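PDB 3U0H: xylose isomerase domain protein from Alicyclobacillus acidocaldarius subsp. acidocaldarius, which is a TIM-barrel protein of the xylose isomerase-like family that may act as an isomerase. Local coordinates for residues 6-11 with 23-28; 38-43 with 50-55. One frame throughout, in Å; residues are numbered along the deposited sequence.

Both contacts belong to the first part of the TIM barrel and follow one another along the chain. Contact 1 is buried. It sets strand 5-8 of the barrel against helix 18-27, the helix that follows it. Contact 2 lies farther from the centre of the chain and is partly buried. It pairs two successive helices, 37-47 and 49-57, after the second barrel strand. Helix 18-27 links the two places, because it also meets Glu43 and Met55 of contact 2. The chemistry differs. Residues 6-11 and 23-28 meet through aliphatic groups alone, whereas residues 38-43 and 50-55 bring in a glutamate, with its stem on a valine and its carboxylate carbon beside a selenium atom.

Contact 1 of 2, residues 6-11 with 23-28; sequences PCLHPT and DLARET
This contact belongs to the first beta-alpha-beta unit of the TIM barrel, made of strand 5-8, helix 18-27 and strand 32-33. It holds the helix against the outer side of its strand. Leu8 reaches across with one methyl group, CD2. Leu8 CD2 lies 3.8 Å from Ala25 CB and equally near Ala25 CA, so it rests on the Ala25 backbone carbon as much as on the Ala25 side chain. The close backbone approach, 6.6 Å between Leu8 CA and Ala25 CA, is consistent with the small size of the alanine. Leu8 CG stands anti to the backbone N (chi1 -171°), which swings the branch toward the helix. Leu24 adds a looser contact, with its CD2 4.4 Å from Leu8 CD2. No hydrogen bond crosses between the segments. Tyr21 and Ala265 of helix 261-280 also pack on Leu8 and cover more of this buried side chain. Ala265 touches Leu24 and Thr28 as well. Backbone hydrogen bonds join Leu8 to Tyr32 and Asp34, tying the strand into the barrel sheet.

Thr28, the first residue past the helix, folds its side chain back on the last turn. Leu24 O accepts two hydrogen bonds there, from Thr28 N at 2.9 Å and from Thr28 OG1 at 2.8 Å. The two donors arrive from opposite faces of the carbonyl plane, with OG1 tilted 34° from it.

Contact 2 of 2, residues 38-43 with 50-55; sequences HWLEAE and AAVEAM
Two successive helices on the outside of the TIM barrel, 37-47 and 49-57, are joined by a short turn and pack at a steep angle. Their short segments run at 125° to one another, and the axes come within 9.9 Å.

The packing is mainly aliphatic. Val52 points into the interface, and its CG2 methyl does most of the touching. Val52 CG2 lies 3.5 Å from Glu43 CG and 3.7 Å from Glu43 CB, so it meets the stem of the glutamate and not its carboxylate. The two side chains pass alongside each other in opposite directions. The other methyl, Val52 CG1, meets the Leu40 side chain, with 4.2 Å to Leu40 CD2. Val52 CG2 also lies 4.0 Å from Leu40 O, a plain van der Waals contact with the backbone. Leu40 thus meets both methyls of the valine. Outside the pair, Leu96 packs on both Leu40 and Val52.

The polar part belongs to Glu43. Its chain bends at chi2 (79°), which carries the carboxylate away from a straight extension of the stem. Glu43 OE2 is hydrogen-bonded to His47 ND1, one turn farther along the same helix. No hydrogen bond crosses between the segments.

The third kind of contact is made by selenium. Met55 is a selenomethionine that runs out extended as far as SE and then turns at chi3. It crosses Glu43 at a slant. Val19 and Leu22 of helix 18-27 touch Met55, and Leu18 touches Glu43. The SE atom of Met55 approaches Glu43 CG and CD evenly, at 4.1 Å from each.

Contact 1 of 2, residues 6-11 with 23-28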
loop_
_atom_site.group_PDB
_atom_site.type_symbol
_atom_site.label_atom_id
_atom_site.label_comp_id
_atom_site.label_asym_id
_atom_site.label_seq_id
_atom_site.Cartn_x
_atom_site.Cartn_y
_atom_site.Cartn_z
ATOM N N PRO A 6 -12.007 -9.757 -33.503
ATOM C CA PRO A 6 -10.958 -10.656 -33.908
ATOM C C PRO A 6 -9.669 -9.887 -33.931
ATOM O O PRO A 6 -9.676 -8.698 -34.235
ATOM C CB PRO A 6 -11.373 -11.080 -35.304
ATOM C CG PRO A 6 -12.835 -10.809 -35.359
ATOM C CD PRO A 6 -12.996 -9.556 -34.570
ATOM N N CYS A 7 -8.585 -10.563 -33.587
ATOM C CA CYS A 7 -7.272 -9.960 -33.479
ATOM C C CYS A 7 -6.303 -10.894 -34.180
ATOM O O CYS A 7 -6.337 -12.103 -33.996
ATOM C CB CYS A 7 -6.868 -9.788 -32.009
ATOM S SG CYS A 7 -5.142 -9.155 -31.818
ATOM N N LEU A 8 -5.424 -10.349 -34.991
ATOM C CA LEU A 8 -4.468 -11.184 -35.718
ATOM C C LEU A 8 -3.279 -11.515 -34.807
ATOM O O LEU A 8 -2.835 -10.705 -33.990
ATOM C CB LEU A 8 -4.019 -10.478 -36.976
ATOM C CG LEU A 8 -3.188 -11.331 -37.940
ATOM C CD1 LEU A 8 -4.030 -12.408 -38.630
ATOM C CD2 LEU A 8 -2.515 -10.418 -38.949
ATOM N N HIS A 9 -2.819 -12.744 -34.923
ATOM C CA HIS A 9 -1.671 -13.212 -34.187
ATOM C C HIS A 9 -0.567 -13.773 -35.107
ATOM O O HIS A 9 -0.856 -14.475 -36.059
ATOM C CB HIS A 9 -2.127 -14.310 -33.279
ATOM C CG HIS A 9 -1.147 -14.626 -32.239
ATOM N ND1 HIS A 9 -0.214 -15.559 -32.409
ATOM C CD2 HIS A 9 -0.947 -14.083 -30.980
ATOM C CE1 HIS A 9 0.572 -15.607 -31.287
ATOM N NE2 HIS A 9 0.117 -14.713 -30.424
ATOM N N PRO A 10 0.709 -13.520 -34.793
ATOM C CA PRO A 10 1.846 -13.900 -35.649
ATOM C C PRO A 10 1.909 -15.369 -36.119
ATOM O O PRO A 10 2.302 -15.648 -37.280
ATOM C CB PRO A 10 3.045 -13.637 -34.744
ATOM C CG PRO A 10 2.586 -12.572 -33.813
ATOM C CD PRO A 10 1.165 -12.912 -33.522
ATOM N N THR A 11 1.507 -16.290 -35.235
ATOM C CA THR A 11 1.442 -17.719 -35.569
ATOM C C THR A 11 0.465 -18.047 -36.658
ATOM O O THR A 11 0.550 -19.100 -37.231
ATOM C CB THR A 11 0.984 -18.567 -34.388
ATOM O OG1 THR A 11 -0.346 -18.163 -34.021
ATOM C CG2 THR A 11 1.943 -18.411 -33.191
ATOM N N ASP A 23 0.892 -5.080 -42.934
ATOM C CA ASP A 23 0.207 -4.975 -44.231
ATOM C C ASP A 23 -0.825 -6.082 -44.391
ATOM O O ASP A 23 -1.937 -5.851 -44.838
ATOM C CB ASP A 23 1.204 -5.077 -45.413
ATOM C CG ASP A 23 1.990 -3.774 -45.672
ATOM O OD1 ASP A 23 1.645 -2.704 -45.151
ATOM O OD2 ASP A 23 2.958 -3.806 -46.467
ATOM N N LEU A 24 -0.416 -7.300 -44.057
ATOM C CA LEU A 24 -1.331 -8.413 -44.046
ATOM C C LEU A 24 -2.560 -8.147 -43.097
ATOM O O LEU A 24 -3.689 -8.465 -43.468
ATOM C CB LEU A 24 -0.539 -9.659 -43.663
ATOM C CG LEU A 24 -0.966 -11.067 -44.057
ATOM C CD1 LEU A 24 0.277 -11.944 -43.961
ATOM C CD2 LEU A 24 -2.066 -11.577 -43.132
ATOM N N ALA A 25 -2.345 -7.577 -41.895
ATOM C CA ALA A 25 -3.470 -7.303 -40.988
ATOM C C ALA A 25 -4.495 -6.398 -41.631
ATOM O O ALA A 25 -5.674 -6.707 -41.607
ATOM C CB ALA A 25 -3.004 -6.698 -39.657
ATOM N N ARG A 26 -4.040 -5.289 -42.203
ATOM C CA ARG A 26 -4.914 -4.318 -42.884
ATOM C C ARG A 26 -5.633 -5.007 -44.038
ATOM O O ARG A 26 -6.850 -4.897 -44.171
ATOM C CB ARG A 26 -4.095 -3.135 -43.481
ATOM C CG ARG A 26 -4.911 -1.923 -44.005
ATOM C CD ARG A 26 -4.442 -1.291 -45.349
ATOM N NE ARG A 26 -3.106 -0.627 -45.382
ATOM C CZ ARG A 26 -1.962 -1.151 -45.883
ATOM N NH1 ARG A 26 -1.929 -2.376 -46.414
ATOM N NH2 ARG A 26 -0.820 -0.451 -45.842
ATOM N N GLU A 27 -4.852 -5.699 -44.872
ATOM C CA GLU A 27 -5.358 -6.297 -46.102
ATOM C C GLU A 27 -6.418 -7.325 -45.793
ATOM O O GLU A 27 -7.361 -7.442 -46.551
ATOM C CB GLU A 27 -4.243 -6.926 -46.956
ATOM C CG GLU A 27 -4.716 -7.627 -48.226
ATOM C CD GLU A 27 -5.444 -6.702 -49.205
ATOM O OE1 GLU A 27 -4.901 -5.607 -49.483
ATOM O OE2 GLU A 27 -6.553 -7.055 -49.701
ATOM N N THR A 28 -6.282 -8.060 -44.688
ATOM C CA THR A 28 -7.271 -9.095 -44.380
ATOM C C THR A 28 -8.414 -8.552 -43.486
ATOM O O THR A 28 -9.214 -9.342 -42.976
ATOM C CB THR A 28 -6.641 -10.407 -43.813
ATOM O OG1 THR A 28 -5.769 -10.106 -42.724
ATOM C CG2 THR A 28 -5.863 -11.218 -44.900
#

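Contact 2 of 2, residues 38-43 with 50-55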
loop_
_atom_site.group_PDB
_atom_site.type_symbol
_atom_site.label_atom_id
_atom_site.label_comp_id
_atom_site.label_asym_id
_atom_site.label_seq_id
_atom_site.Cartn_x
_atom_site.Cartn_y
_atom_site.Cartn_z
ATOM N N HIS A 38 9.538 -7.254 -29.000
ATOM C CA HIS A 38 10.825 -7.296 -29.733
ATOM C C HIS A 38 10.646 -6.845 -31.141
ATOM O O HIS A 38 11.556 -6.196 -31.694
ATOM C CB HIS A 38 11.464 -8.692 -29.729
ATOM C CG HIS A 38 12.305 -8.983 -28.509
ATOM N ND1 HIS A 38 12.725 -8.003 -27.631
ATOM C CD2 HIS A 38 12.854 -10.191 -28.039
ATOM C CE1 HIS A 38 13.494 -8.572 -26.658
ATOM N NE2 HIS A 38 13.579 -9.911 -26.917
ATOM N N TRP A 39 9.493 -7.104 -31.751
ATOM C CA TRP A 39 9.341 -6.638 -33.117
ATOM C C TRP A 39 9.263 -5.151 -33.133
ATOM O O TRP A 39 9.937 -4.475 -33.916
ATOM C CB TRP A 39 8.089 -7.148 -33.737
ATOM C CG TRP A 39 7.946 -8.619 -33.947
ATOM C CD1 TRP A 39 8.334 -9.706 -33.092
ATOM C CD2 TRP A 39 7.277 -9.233 -35.105
ATOM N NE1 TRP A 39 7.951 -10.911 -33.637
ATOM C CE2 TRP A 39 7.300 -10.689 -34.874
ATOM C CE3 TRP A 39 6.693 -8.740 -36.251
ATOM C CZ2 TRP A 39 6.735 -11.566 -35.780
ATOM C CZ3 TRP A 39 6.146 -9.635 -37.173
ATOM C CH2 TRP A 39 6.160 -11.009 -36.939
ATOM N N LEU A 40 8.445 -4.614 -32.237
ATOM C CA LEU A 40 8.262 -3.178 -32.171
ATOM C C LEU A 40 9.555 -2.454 -31.732
ATOM O O LEU A 40 9.867 -1.378 -32.227
ATOM C CB LEU A 40 7.115 -2.856 -31.212
ATOM C CG LEU A 40 5.734 -3.469 -31.476
ATOM C CD1 LEU A 40 4.813 -3.188 -30.308
ATOM C CD2 LEU A 40 5.170 -2.959 -32.798
ATOM N N GLU A 41 10.270 -3.039 -30.773
ATOM C CA GLU A 41 11.556 -2.533 -30.283
ATOM C C GLU A 41 12.641 -2.458 -31.361
ATOM O O GLU A 41 13.410 -1.496 -31.391
ATOM C CB GLU A 41 12.070 -3.452 -29.197
ATOM C CG GLU A 41 13.207 -2.865 -28.399
ATOM C CD GLU A 41 13.594 -3.762 -27.242
ATOM O OE1 GLU A 41 13.958 -4.958 -27.455
ATOM O OE2 GLU A 41 13.546 -3.260 -26.101
ATOM N N ALA A 42 12.716 -3.491 -32.215
ATOM C CA ALA A 42 13.651 -3.548 -33.366
ATOM C C ALA A 42 13.406 -2.369 -34.282
ATOM O O ALA A 42 14.333 -1.673 -34.654
ATOM C CB ALA A 42 13.481 -4.853 -34.146
ATOM N N GLU A 43 12.140 -2.100 -34.587
ATOM C CA GLU A 43 11.772 -0.882 -35.340
ATOM C C GLU A 43 12.047 0.429 -34.574
ATOM O O GLU A 43 12.669 1.347 -35.117
ATOM C CB GLU A 43 10.312 -0.907 -35.735
ATOM C CG GLU A 43 9.975 0.118 -36.791
ATOM C CD GLU A 43 10.381 -0.310 -38.205
ATOM O OE1 GLU A 43 10.485 -1.537 -38.492
ATOM O OE2 GLU A 43 10.583 0.604 -39.024
ATOM N N ALA A 50 8.137 7.351 -33.059
ATOM C CA ALA A 50 7.095 8.037 -33.824
ATOM C C ALA A 50 6.780 7.327 -35.177
ATOM O O ALA A 50 5.627 7.166 -35.595
ATOM C CB ALA A 50 7.527 9.491 -34.063
ATOM N N ALA A 51 7.842 6.915 -35.853
ATOM C CA ALA A 51 7.753 6.063 -37.043
ATOM C C ALA A 51 6.946 4.777 -36.764
ATOM O O ALA A 51 6.171 4.360 -37.600
ATOM C CB ALA A 51 9.156 5.726 -37.540
ATOM N N VAL A 52 7.116 4.176 -35.587
ATOM C CA VAL A 52 6.373 2.947 -35.234
ATOM C C VAL A 52 4.885 3.261 -35.071
ATOM O O VAL A 52 4.024 2.500 -35.486
ATOM C CB VAL A 52 6.920 2.255 -33.971
ATOM C CG1 VAL A 52 6.020 1.081 -33.582
ATOM C CG2 VAL A 52 8.363 1.784 -34.190
ATOM N N GLU A 53 4.588 4.419 -34.515
ATOM C CA GLU A 53 3.203 4.775 -34.322
ATOM C C GLU A 53 2.556 5.068 -35.651
ATOM O O GLU A 53 1.435 4.680 -35.898
ATOM C CB GLU A 53 3.108 5.942 -33.363
ATOM C CG GLU A 53 1.934 6.859 -33.577
ATOM C CD GLU A 53 1.641 7.650 -32.317
ATOM O OE1 GLU A 53 2.551 7.808 -31.454
ATOM O OE2 GLU A 53 0.482 8.045 -32.170
ATOM N N ALA A 54 3.287 5.743 -36.506
ATOM C CA ALA A 54 2.859 5.997 -37.881
ATOM C C ALA A 54 2.501 4.719 -38.677
ATOM O O ALA A 54 1.537 4.739 -39.433
ATOM C CB ALA A 54 3.923 6.823 -38.625
HETATM N N MSE A 55 3.228 3.613 -38.485
HETATM C CA MSE A 55 2.898 2.336 -39.180
HETATM C C MSE A 55 1.502 1.810 -38.817
HETATM O O MSE A 55 0.766 1.309 -39.678
HETATM C CB MSE A 55 3.878 1.219 -38.816
HETATM C CG MSE A 55 5.332 1.492 -39.096
HETATM SE SE MSE A 55 6.315 -0.088 -38.620
HETATM C CE MSE A 55 6.435 -0.715 -40.422
#